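ParB-C (Sulfolobus sp. NOB8H2, PDB 4RS7) probably binds DNA through a dimeric, histone-like C-terminal domain as part of the segregation machinery of the archaeal plasmid pNOB8. Local coordinates at residues Glu4-Tyr7 against Arg8-Ser12; Glu24-Ala27 against Glu28-Tyr31; Asp53-Leu56 against Lys57-Gly60; Glu68-Tyr71 against Glu72-Pro76. One frame throughout, in Å; residues are numbered along the deposited sequence.

Interaction 1 of 4, residues Glu4-Tyr7 against Arg8-Ser12; sequences ESLY and RAMPS
Arg8 folds back along the helix over Glu4 and Ser5, its guanidinium lying flat above the backbone it has just left. The carbonyl oxygen Glu4 O sits over the centre of that group, 3.6 Å from Arg8 CZ, while Arg8 NH1 comes within 3.6 Å of Glu4 CG. The two side chains cross at about a right angle with their charged planes 55° apart, and Glu4 OE2 stays 4.9 Å from Arg8 NH1, too long for a salt bridge, though the opposite charges may attract weakly. The bend at chi3 (-63°) turns the guanidinium back over the preceding turn. Water 1 lies in the guanidinium plane at its edge, accepts from Arg8 NH2 at 2.8 Å, and joins it to Ser5 OG; that hydroxyl is also hydrogen-bonded to Ala1 O.

On the buried side, Leu6 CD1 meets the selenium of the selenomethionine Met10, Leu6 CD1 to Met10 SE being 3.9 Å. The backbone brings them together: Met10 N donates to Leu6 O at 2.7 Å, with the donor close to the line of the carbonyl bond. Arg8 N to Glu4 O and Ala9 N to Ser5 O are the helical bonds before it.

Farther out, Leu6 and Ala9 pack on Trp34 of helix 24-50, and Met10 touches Glu72 of the second subunit, whose OE1 also binds Ser12 OG. Met10 leaves helical angles and takes the N-cap position of the following helix, a one-residue break at which helix 2-9 ends and helix 11-18 begins.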
loop_
_atom_site.group_PDB
_atom_site.type_symbol
_atom_site.label_atom_id
_atom_site.label_comp_id
_atom_site.label_asym_id
_atom_site.label_seq_id
_atom_site.Cartn_x
_atom_site.Cartn_y
_atom_site.Cartn_z
ATOM N N GLU A 4 -2.726 22.896 -6.656
ATOM C CA GLU A 4 -1.382 23.012 -7.197
ATOM C C GLU A 4 -0.514 21.836 -6.757
ATOM O O GLU A 4 0.290 21.326 -7.534
ATOM C CB GLU A 4 -0.738 24.337 -6.800
ATOM C CG GLU A 4 0.084 24.946 -7.920
ATOM C CD GLU A 4 -0.681 24.990 -9.235
ATOM O OE1 GLU A 4 -1.860 25.406 -9.226
ATOM O OE2 GLU A 4 -0.109 24.597 -10.275
ATOM N N SER A 5 -0.676 21.413 -5.507
ATOM C CA SER A 5 0.067 20.264 -5.000
ATOM C C SER A 5 -0.366 19.007 -5.744
ATOM O O SER A 5 0.466 18.212 -6.176
ATOM C CB SER A 5 -0.155 20.091 -3.498
ATOM O OG SER A 5 0.447 21.145 -2.770
ATOM N N LEU A 6 -1.676 18.849 -5.900
ATOM C CA LEU A 6 -2.234 17.704 -6.611
ATOM C C LEU A 6 -1.698 17.620 -8.039
ATOM O O LEU A 6 -1.290 16.551 -8.496
ATOM C CB LEU A 6 -3.760 17.783 -6.629
ATOM C CG LEU A 6 -4.456 16.682 -7.432
ATOM C CD1 LEU A 6 -4.278 15.332 -6.744
ATOM C CD2 LEU A 6 -5.930 17.001 -7.626
ATOM N N TYR A 7 -1.697 18.750 -8.739
ATOM C CA TYR A 7 -1.252 18.783 -10.130
ATOM C C TYR A 7 0.219 18.412 -10.280
ATOM O O TYR A 7 0.602 17.752 -11.246
ATOM C CB TYR A 7 -1.522 20.153 -10.751
ATOM C CG TYR A 7 -2.993 20.476 -10.886
ATOM C CD1 TYR A 7 -3.435 21.792 -10.914
ATOM C CD2 TYR A 7 -3.940 19.464 -10.989
ATOM C CE1 TYR A 7 -4.777 22.093 -11.039
ATOM C CE2 TYR A 7 -5.286 19.754 -11.115
ATOM C CZ TYR A 7 -5.697 21.072 -11.137
ATOM O OH TYR A 7 -7.033 21.373 -11.263
ATOM N N ARG A 8 1.048 18.842 -9.332
ATOM C CA ARG A 8 2.460 18.473 -9.362
ATOM C C ARG A 8 2.635 16.973 -9.155
ATOM O O ARG A 8 3.476 16.340 -9.800
ATOM C CB ARG A 8 3.263 19.255 -8.317
ATOM C CG ARG A 8 3.624 20.674 -8.749
ATOM C CD ARG A 8 4.590 21.327 -7.767
ATOM N NE ARG A 8 3.996 21.478 -6.442
ATOM C CZ ARG A 8 3.363 22.571 -6.026
ATOM N NH1 ARG A 8 3.241 23.620 -6.831
ATOM N NH2 ARG A 8 2.854 22.618 -4.802
ATOM N N ALA A 9 1.834 16.407 -8.258
ATOM C CA ALA A 9 1.924 14.986 -7.945
ATOM C C ALA A 9 1.258 14.120 -9.011
ATOM O O ALA A 9 1.671 12.986 -9.238
ATOM C CB ALA A 9 1.321 14.702 -6.577
HETATM N N MSE A 10 0.234 14.661 -9.667
HETATM C CA MSE A 10 -0.530 13.892 -10.642
HETATM C C MSE A 10 -0.706 14.648 -11.960
HETATM O O MSE A 10 -1.748 15.265 -12.196
HETATM C CB MSE A 10 -1.893 13.497 -10.059
HETATM C CG MSE A 10 -1.799 12.724 -8.739
HETATM SE SE MSE A 10 -3.466 11.857 -8.224
HETATM C CE MSE A 10 -3.640 10.651 -9.759
ATOM N N PRO A 11 0.322 14.601 -12.824
ATOM C CA PRO A 11 0.285 15.253 -14.137
ATOM C C PRO A 11 -0.900 14.791 -14.981
ATOM O O PRO A 11 -1.401 15.564 -15.795
ATOM C CB PRO A 11 1.595 14.799 -14.789
ATOM C CG PRO A 11 2.493 14.492 -13.655
ATOM C CD PRO A 11 1.616 13.944 -12.572
ATOM N N SER A 12 -1.338 13.549 -14.791
ATOM C CA SER A 12 -2.455 13.008 -15.562
ATOM C C SER A 12 -3.751 13.741 -15.257
ATOM O O SER A 12 -4.581 13.943 -16.142
ATOM C CB SER A 12 -2.634 11.513 -15.293
ATOM O OG SER A 12 -1.547 10.777 -15.823
HETATM O O HOH W 1 3.415 20.428 -3.192
#

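Interaction 2 of 4, residues Glu24-Ala27 against Glu28-Tyr31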
loop_
_atom_site.group_PDB
_atom_site.type_symbol
_atom_site.label_atom_id
_atom_site.label_comp_id
_atom_site.label_asym_id
_atom_site.label_seq_id
_atom_site.Cartn_x
_atom_site.Cartn_y
_atom_site.Cartn_z
ATOM N N GLU A 24 -12.938 21.652 -12.129
ATOM C CA GLU A 24 -12.122 22.013 -10.981
ATOM C C GLU A 24 -12.674 21.392 -9.700
ATOM O O GLU A 24 -11.912 20.934 -8.851
ATOM C CB GLU A 24 -12.016 23.534 -10.853
ATOM C CG GLU A 24 -11.062 24.008 -9.769
ATOM C CD GLU A 24 -10.802 25.502 -9.838
ATOM O OE1 GLU A 24 -10.196 25.954 -10.832
ATOM O OE2 GLU A 24 -11.205 26.223 -8.899
ATOM N N LYS A 25 -13.998 21.366 -9.563
ATOM C CA LYS A 25 -14.621 20.697 -8.424
ATOM C C LYS A 25 -14.287 19.213 -8.450
ATOM O O LYS A 25 -14.051 18.604 -7.407
ATOM C CB LYS A 25 -16.137 20.893 -8.416
ATOM C CG LYS A 25 -16.620 21.987 -7.476
ATOM C CD LYS A 25 -17.981 21.643 -6.887
ATOM C CE LYS A 25 -17.909 20.379 -6.038
ATOM N NZ LYS A 25 -19.229 19.998 -5.458
ATOM N N ASP A 26 -14.279 18.633 -9.647
ATOM C CA ASP A 26 -13.839 17.254 -9.821
ATOM C C ASP A 26 -12.442 17.078 -9.237
ATOM O O ASP A 26 -12.192 16.146 -8.476
ATOM C CB ASP A 26 -13.817 16.869 -11.305
ATOM C CG ASP A 26 -15.201 16.598 -11.868
ATOM O OD1 ASP A 26 -16.119 16.288 -11.081
ATOM O OD2 ASP A 26 -15.363 16.681 -13.107
ATOM N N ALA A 27 -11.533 17.976 -9.608
ATOM C CA ALA A 27 -10.150 17.910 -9.144
ATOM C C ALA A 27 -10.060 18.054 -7.626
ATOM O O ALA A 27 -9.169 17.479 -6.994
ATOM C CB ALA A 27 -9.304 18.975 -9.835
ATOM N N GLU A 28 -10.981 18.823 -7.052
ATOM C CA GLU A 28 -11.037 19.024 -5.606
ATOM C C GLU A 28 -11.350 17.719 -4.884
ATOM O O GLU A 28 -10.807 17.443 -3.813
ATOM C CB GLU A 28 -12.078 20.090 -5.243
ATOM C CG GLU A 28 -11.724 21.488 -5.727
ATOM C CD GLU A 28 -12.739 22.538 -5.308
ATOM O OE1 GLU A 28 -13.812 22.167 -4.785
ATOM O OE2 GLU A 28 -12.459 23.738 -5.502
ATOM N N LYS A 29 -12.235 16.925 -5.476
ATOM C CA LYS A 29 -12.567 15.607 -4.950
ATOM C C LYS A 29 -11.351 14.690 -5.017
ATOM O O LYS A 29 -11.045 13.978 -4.063
ATOM C CB LYS A 29 -13.718 14.991 -5.747
ATOM C CG LYS A 29 -15.045 15.724 -5.609
ATOM C CD LYS A 29 -15.995 15.336 -6.735
ATOM C CE LYS A 29 -17.426 15.750 -6.434
ATOM N NZ LYS A 29 -18.028 14.905 -5.364
ATOM N N VAL A 30 -10.662 14.715 -6.156
ATOM C CA VAL A 30 -9.469 13.900 -6.365
ATOM C C VAL A 30 -8.390 14.233 -5.337
ATOM O O VAL A 30 -7.721 13.342 -4.817
ATOM C CB VAL A 30 -8.907 14.091 -7.788
ATOM C CG1 VAL A 30 -7.591 13.346 -7.958
ATOM C CG2 VAL A 30 -9.929 13.638 -8.826
ATOM N N TYR A 31 -8.225 15.520 -5.045
ATOM C CA TYR A 31 -7.284 15.949 -4.017
ATOM C C TYR A 31 -7.549 15.231 -2.697
ATOM O O TYR A 31 -6.642 14.671 -2.087
ATOM C CB TYR A 31 -7.375 17.458 -3.789
ATOM C CG TYR A 31 -6.568 17.923 -2.599
ATOM C CD1 TYR A 31 -5.231 18.266 -2.738
ATOM C CD2 TYR A 31 -7.136 18.000 -1.334
ATOM C CE1 TYR A 31 -4.485 18.683 -1.660
ATOM C CE2 TYR A 31 -6.394 18.418 -0.244
ATOM C CZ TYR A 31 -5.068 18.759 -0.416
ATOM O OH TYR A 31 -4.312 19.172 0.656
#
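Glu28 and Lys25 cross at a slant, meeting through the flank of the lysine: Glu28 OE1 lies 3.9 Å from Lys25 CG, whereas Lys25 NZ stays 5.9 Å from the same oxygen. Glu28 CG stands opposite the carbonyl carbon (chi1 -66°), and this brings it against the preceding turn, with Glu28 CG 3.2 Å from Glu24 O. The carboxylates of Glu24 and Glu28 share one side of the helix, Glu24 OE2 and Glu28 OE2 being 4.4 Å apart. On another flank, Lys29 runs back along the backbone, its CG 3.5 Å from Lys25 O, and its ammonium ends 5.2 Å from that of Lys25, measured NZ to NZ.

Beneath these chains Val30 N donates to Asp26 O at 3.1 Å, in the carbonyl plane, and Val30 CG2 lies against the same oxygen. Ala27 and Val30 face helix 2-9, where they touch Tyr7 and Leu6, and Val30 also packs on Met73 of the second subunit. The hydroxyl of Tyr31 is hydrogen-bonded to Arg35.

The chemistry is therefore that of the amphipathic first two turns of helix 24-50: backbone bonds and apolar packing hold them, while the two like-charged pairs probably repel weakly and would favour solvated, spread-out side-chain ends.

Interaction 3 of 4, residues Asp53-Leu56 against Lys57-Gly60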
loop_
_atom_site.group_PDB
_atom_site.type_symbol
_atom_site.label_atom_id
_atom_site.label_comp_id
_atom_site.label_asym_id
_atom_site.label_seq_id
_atom_site.Cartn_x
_atom_site.Cartn_y
_atom_site.Cartn_z
ATOM N N ASP A 53 8.276 -5.642 13.376
ATOM C CA ASP A 53 9.515 -4.882 13.528
ATOM C C ASP A 53 10.096 -5.069 14.928
ATOM O O ASP A 53 11.312 -5.098 15.102
ATOM C CB ASP A 53 9.311 -3.394 13.242
ATOM C CG ASP A 53 10.629 -2.649 13.083
ATOM O OD1 ASP A 53 11.492 -3.119 12.314
ATOM O OD2 ASP A 53 10.805 -1.592 13.724
ATOM N N LEU A 54 9.225 -5.194 15.924
ATOM C CA LEU A 54 9.682 -5.357 17.300
ATOM C C LEU A 54 10.323 -6.726 17.468
ATOM O O LEU A 54 11.394 -6.858 18.060
ATOM C CB LEU A 54 8.523 -5.192 18.282
ATOM C CG LEU A 54 7.830 -3.828 18.293
ATOM C CD1 LEU A 54 6.643 -3.848 19.248
ATOM C CD2 LEU A 54 8.806 -2.723 18.662
ATOM N N LEU A 55 9.654 -7.742 16.940
ATOM C CA LEU A 55 10.176 -9.101 16.956
ATOM C C LEU A 55 11.581 -9.174 16.348
ATOM O O LEU A 55 12.498 -9.725 16.954
ATOM C CB LEU A 55 9.220 -10.038 16.213
ATOM C CG LEU A 55 9.645 -11.493 16.033
ATOM C CD1 LEU A 55 9.748 -12.195 17.381
ATOM C CD2 LEU A 55 8.665 -12.211 15.120
ATOM N N LEU A 56 11.746 -8.608 15.157
ATOM C CA LEU A 56 13.031 -8.664 14.465
ATOM C C LEU A 56 14.097 -7.837 15.180
ATOM O O LEU A 56 15.282 -8.162 15.133
ATOM C CB LEU A 56 12.883 -8.209 13.016
ATOM C CG LEU A 56 11.881 -9.025 12.199
ATOM C CD1 LEU A 56 11.725 -8.439 10.809
ATOM C CD2 LEU A 56 12.316 -10.483 12.128
ATOM N N LYS A 57 13.669 -6.769 15.846
ATOM C CA LYS A 57 14.578 -5.948 16.632
ATOM C C LYS A 57 15.191 -6.787 17.737
ATOM O O LYS A 57 16.400 -6.747 17.966
ATOM C CB LYS A 57 13.819 -4.790 17.274
ATOM C CG LYS A 57 14.397 -3.430 17.012
ATOM C CD LYS A 57 13.891 -2.924 15.696
ATOM C CE LYS A 57 13.645 -1.435 15.719
ATOM N NZ LYS A 57 13.347 -1.006 14.343
ATOM N N ARG A 58 14.340 -7.540 18.426
ATOM C CA ARG A 58 14.756 -8.337 19.572
ATOM C C ARG A 58 15.830 -9.351 19.210
ATOM O O ARG A 58 16.706 -9.651 20.014
ATOM C CB ARG A 58 13.551 -9.047 20.194
ATOM C CG ARG A 58 12.459 -8.116 20.690
ATOM C CD ARG A 58 11.369 -8.882 21.411
ATOM N NE ARG A 58 10.078 -8.201 21.337
ATOM C CZ ARG A 58 8.944 -8.782 20.963
ATOM N NH1 ARG A 58 8.929 -10.066 20.639
ATOM N NH2 ARG A 58 7.823 -8.078 20.922
ATOM N N ILE A 59 15.759 -9.879 17.994
ATOM C CA ILE A 59 16.704 -10.907 17.571
ATOM C C ILE A 59 17.935 -10.328 16.874
ATOM O O ILE A 59 18.781 -11.070 16.378
ATOM C CB ILE A 59 16.043 -11.989 16.700
ATOM C CG1 ILE A 59 15.577 -11.402 15.371
ATOM C CG2 ILE A 59 14.876 -12.615 17.438
ATOM C CD1 ILE A 59 14.986 -12.436 14.435
ATOM N N GLY A 60 18.025 -9.003 16.833
ATOM C CA GLY A 60 19.255 -8.336 16.446
ATOM C C GLY A 60 19.385 -7.850 15.015
ATOM O O GLY A 60 20.445 -7.362 14.630
#
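Lys57 and Asp53 form an i to i+4 salt bridge in the last turn of helix 52-58, which closes in a Schellman motif at Gly60. Lys57 CB lies 3.3 Å from Asp53 O, the acceptor of Lys57 N, and Lys57 CG is 4.0 Å from Asp53 O. Bends at chi2 (84°) and chi3 then lead the chain back along the helix, so that Lys57 CD is 3.4 Å from Asp53 O and Lys57 CE meets Asp53 OD2 at 3.5 Å. At the tip, Lys57 NZ meets Asp53 OD2 at 2.7 Å, on the syn side but 25° out of the carboxylate plane. Asp53 OD1 has a second mate, a salt bridge to Arg66 NE, so one carboxylate joins helix 52-58 to helix 63-74. With an alanine in place of Asp53, the neighbouring cations of Lys57 and Arg66 would probably be left without the carboxylate they share.

Over one face of the Arg58 guanidinium lie Leu55 CA and Leu54 C, both toward its rim. Leu56 and Ile59 lie side by side, pointing the same way; Leu56 touches Leu16 and Ile59 touches Leu22 of the second subunit. Gly60 ends the helix with positive phi (98°), and Gly60 N donates to Lys57 O at 3.0 Å.

Interaction 4 of 4, residues Glu68-Tyr71 against Glu72-Pro76; sequences EIFY and EMVRP
Four successive i to i+4 backbone bonds join Glu68-Tyr71 to Glu72-Arg75, with N to O lengths of 2.9 to 3.0 Å; that from Val74 N to Phe70 O is nearly collinear with the carbonyl bond (C=O...N 161°).

The same turn brings the side chains of Phe70 and Val74 together. Val74 CG2 stands over one face of the Phe70 ring in a CH-pi contact, 3.8 Å from the ring centroid and 22° off the normal, displaced toward the rim. Its nearest ring atoms include Phe70 CE2 at 3.6 Å, while Val74 CG1 reaches Phe70 CE1 at 4.0 Å, so both methyls touch the ring. Phe70 CG lies anti to the backbone N (chi1 171°), which sends the ring along the helix toward Val74. Val74 CG2 occupies the position between backbone N and carbonyl carbon and also rests 3.3 Å from Phe70 O. Phe70 CD2 in turn sits over the centre of the Tyr71 ring, 3.9 Å above its plane.

Beyond this pair, Trp48 of helix 24-50 meets the Phe70 ring edge-to-face, and Leu80 of the second subunit packs on it. A serine in place of Phe70 would probably open a gap between Val74 and Trp48 and strip the methyl of its aromatic face. Tyr71 OH is hydrogen-bonded to Leu80 N of the second subunit, and Glu72 OE2 to Ser12 N of that subunit. Apolar side chains packed on both their own chain and the partner, beside polar groups bonded to the partner, are the pattern of an amphipathic interface helix in an all-helical, histone-like dimer.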
loop_
_atom_site.group_PDB
_atom_site.type_symbol
_atom_site.label_atom_id
_atom_site.label_comp_id
_atom_site.label_asym_id
_atom_site.label_seq_id
_atom_site.Cartn_x
_atom_site.Cartn_y
_atom_site.Cartn_z
ATOM N N GLU A 68 14.123 -4.885 4.535
ATOM C CA GLU A 68 14.089 -5.861 3.455
ATOM C C GLU A 68 12.972 -6.871 3.680
ATOM O O GLU A 68 12.280 -7.272 2.746
ATOM C CB GLU A 68 15.437 -6.578 3.342
ATOM C CG GLU A 68 16.554 -5.682 2.837
ATOM C CD GLU A 68 17.917 -6.346 2.867
ATOM O OE1 GLU A 68 18.037 -7.462 3.418
ATOM O OE2 GLU A 68 18.873 -5.744 2.331
ATOM N N ILE A 69 12.802 -7.281 4.930
ATOM C CA ILE A 69 11.752 -8.226 5.272
ATOM C C ILE A 69 10.358 -7.611 5.093
ATOM O O ILE A 69 9.445 -8.268 4.590
ATOM C CB ILE A 69 11.961 -8.808 6.688
ATOM C CG1 ILE A 69 13.225 -9.680 6.694
ATOM C CG2 ILE A 69 10.750 -9.626 7.120
ATOM C CD1 ILE A 69 13.535 -10.328 8.023
ATOM N N PHE A 70 10.204 -6.347 5.481
ATOM C CA PHE A 70 8.955 -5.624 5.232
ATOM C C PHE A 70 8.574 -5.668 3.756
ATOM O O PHE A 70 7.444 -6.004 3.409
ATOM C CB PHE A 70 9.056 -4.168 5.699
ATOM C CG PHE A 70 7.891 -3.301 5.271
ATOM C CD1 PHE A 70 6.704 -3.309 5.984
ATOM C CD2 PHE A 70 7.991 -2.471 4.163
ATOM C CE1 PHE A 70 5.637 -2.513 5.603
ATOM C CE2 PHE A 70 6.925 -1.671 3.776
ATOM C CZ PHE A 70 5.750 -1.692 4.498
ATOM N N TYR A 71 9.518 -5.334 2.883
ATOM C CA TYR A 71 9.211 -5.292 1.456
ATOM C C TYR A 71 8.922 -6.686 0.904
ATOM O O TYR A 71 8.085 -6.853 0.020
ATOM C CB TYR A 71 10.311 -4.567 0.670
ATOM C CG TYR A 71 10.273 -3.063 0.880
ATOM C CD1 TYR A 71 11.240 -2.420 1.640
ATOM C CD2 TYR A 71 9.250 -2.293 0.342
ATOM C CE1 TYR A 71 11.199 -1.047 1.846
ATOM C CE2 TYR A 71 9.197 -0.918 0.545
ATOM C CZ TYR A 71 10.179 -0.301 1.295
ATOM O OH TYR A 71 10.137 1.065 1.504
ATOM N N GLU A 72 9.602 -7.691 1.441
ATOM C CA GLU A 72 9.309 -9.067 1.063
ATOM C C GLU A 72 7.869 -9.404 1.426
ATOM O O GLU A 72 7.184 -10.110 0.685
ATOM C CB GLU A 72 10.275 -10.034 1.748
ATOM C CG GLU A 72 10.139 -11.479 1.298
ATOM C CD GLU A 72 11.274 -12.345 1.816
ATOM O OE1 GLU A 72 12.401 -12.219 1.298
ATOM O OE2 GLU A 72 11.045 -13.137 2.751
HETATM N N MSE A 73 7.411 -8.886 2.561
HETATM C CA MSE A 73 6.055 -9.157 3.032
HETATM C C MSE A 73 4.978 -8.460 2.202
HETATM O O MSE A 73 3.939 -9.054 1.907
HETATM C CB MSE A 73 5.893 -8.759 4.504
HETATM C CG MSE A 73 4.465 -8.919 5.031
HETATM SE SE MSE A 73 4.241 -8.301 6.869
HETATM C CE MSE A 73 5.080 -9.796 7.811
ATOM N N VAL A 74 5.220 -7.207 1.825
ATOM C CA VAL A 74 4.134 -6.379 1.295
ATOM C C VAL A 74 4.201 -6.037 -0.196
ATOM O O VAL A 74 3.229 -5.537 -0.752
ATOM C CB VAL A 74 3.963 -5.073 2.109
ATOM C CG1 VAL A 74 3.792 -5.399 3.592
ATOM C CG2 VAL A 74 5.153 -4.136 1.887
ATOM N N ARG A 75 5.330 -6.300 -0.845
ATOM C CA ARG A 75 5.450 -5.981 -2.268
ATOM C C ARG A 75 4.271 -6.492 -3.115
ATOM O O ARG A 75 3.759 -5.769 -3.968
ATOM C CB ARG A 75 6.781 -6.478 -2.839
ATOM C CG ARG A 75 6.855 -6.406 -4.361
ATOM C CD ARG A 75 6.528 -5.009 -4.880
ATOM N NE ARG A 75 6.551 -4.956 -6.340
ATOM C CZ ARG A 75 5.502 -5.202 -7.119
ATOM N NH1 ARG A 75 4.329 -5.517 -6.586
ATOM N NH2 ARG A 75 5.624 -5.132 -8.437
ATOM N N PRO A 76 3.840 -7.743 -2.891
ATOM C CA PRO A 76 2.704 -8.255 -3.669
ATOM C C PRO A 76 1.422 -7.444 -3.468
ATOM O O PRO A 76 0.512 -7.539 -4.289
ATOM C CB PRO A 76 2.517 -9.675 -3.119
ATOM C CG PRO A 76 3.858 -10.052 -2.590
ATOM C CD PRO A 76 4.419 -8.777 -2.018
#

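In the fold
Along the chain the four contacts come in series, and they fall into two groups on opposite sides of the chain's centre. Interactions 1 and 2 have centres 11 Å apart and touch, Leu6 of helix 2-9 packing on the first turns of helix 24-50. Interactions 3 and 4, centres 16 Å apart, meet where Leu56 of helix 52-58 packs on Ile69 of helix 63-74. Between the groups, centres lie about 28 to 43 Å apart, with the long helix 24-50 spanning the gap. All four touch the second subunit, and residues of interactions 1 and 4 pair across it, so the dimer brings together parts that lie apart within one chain.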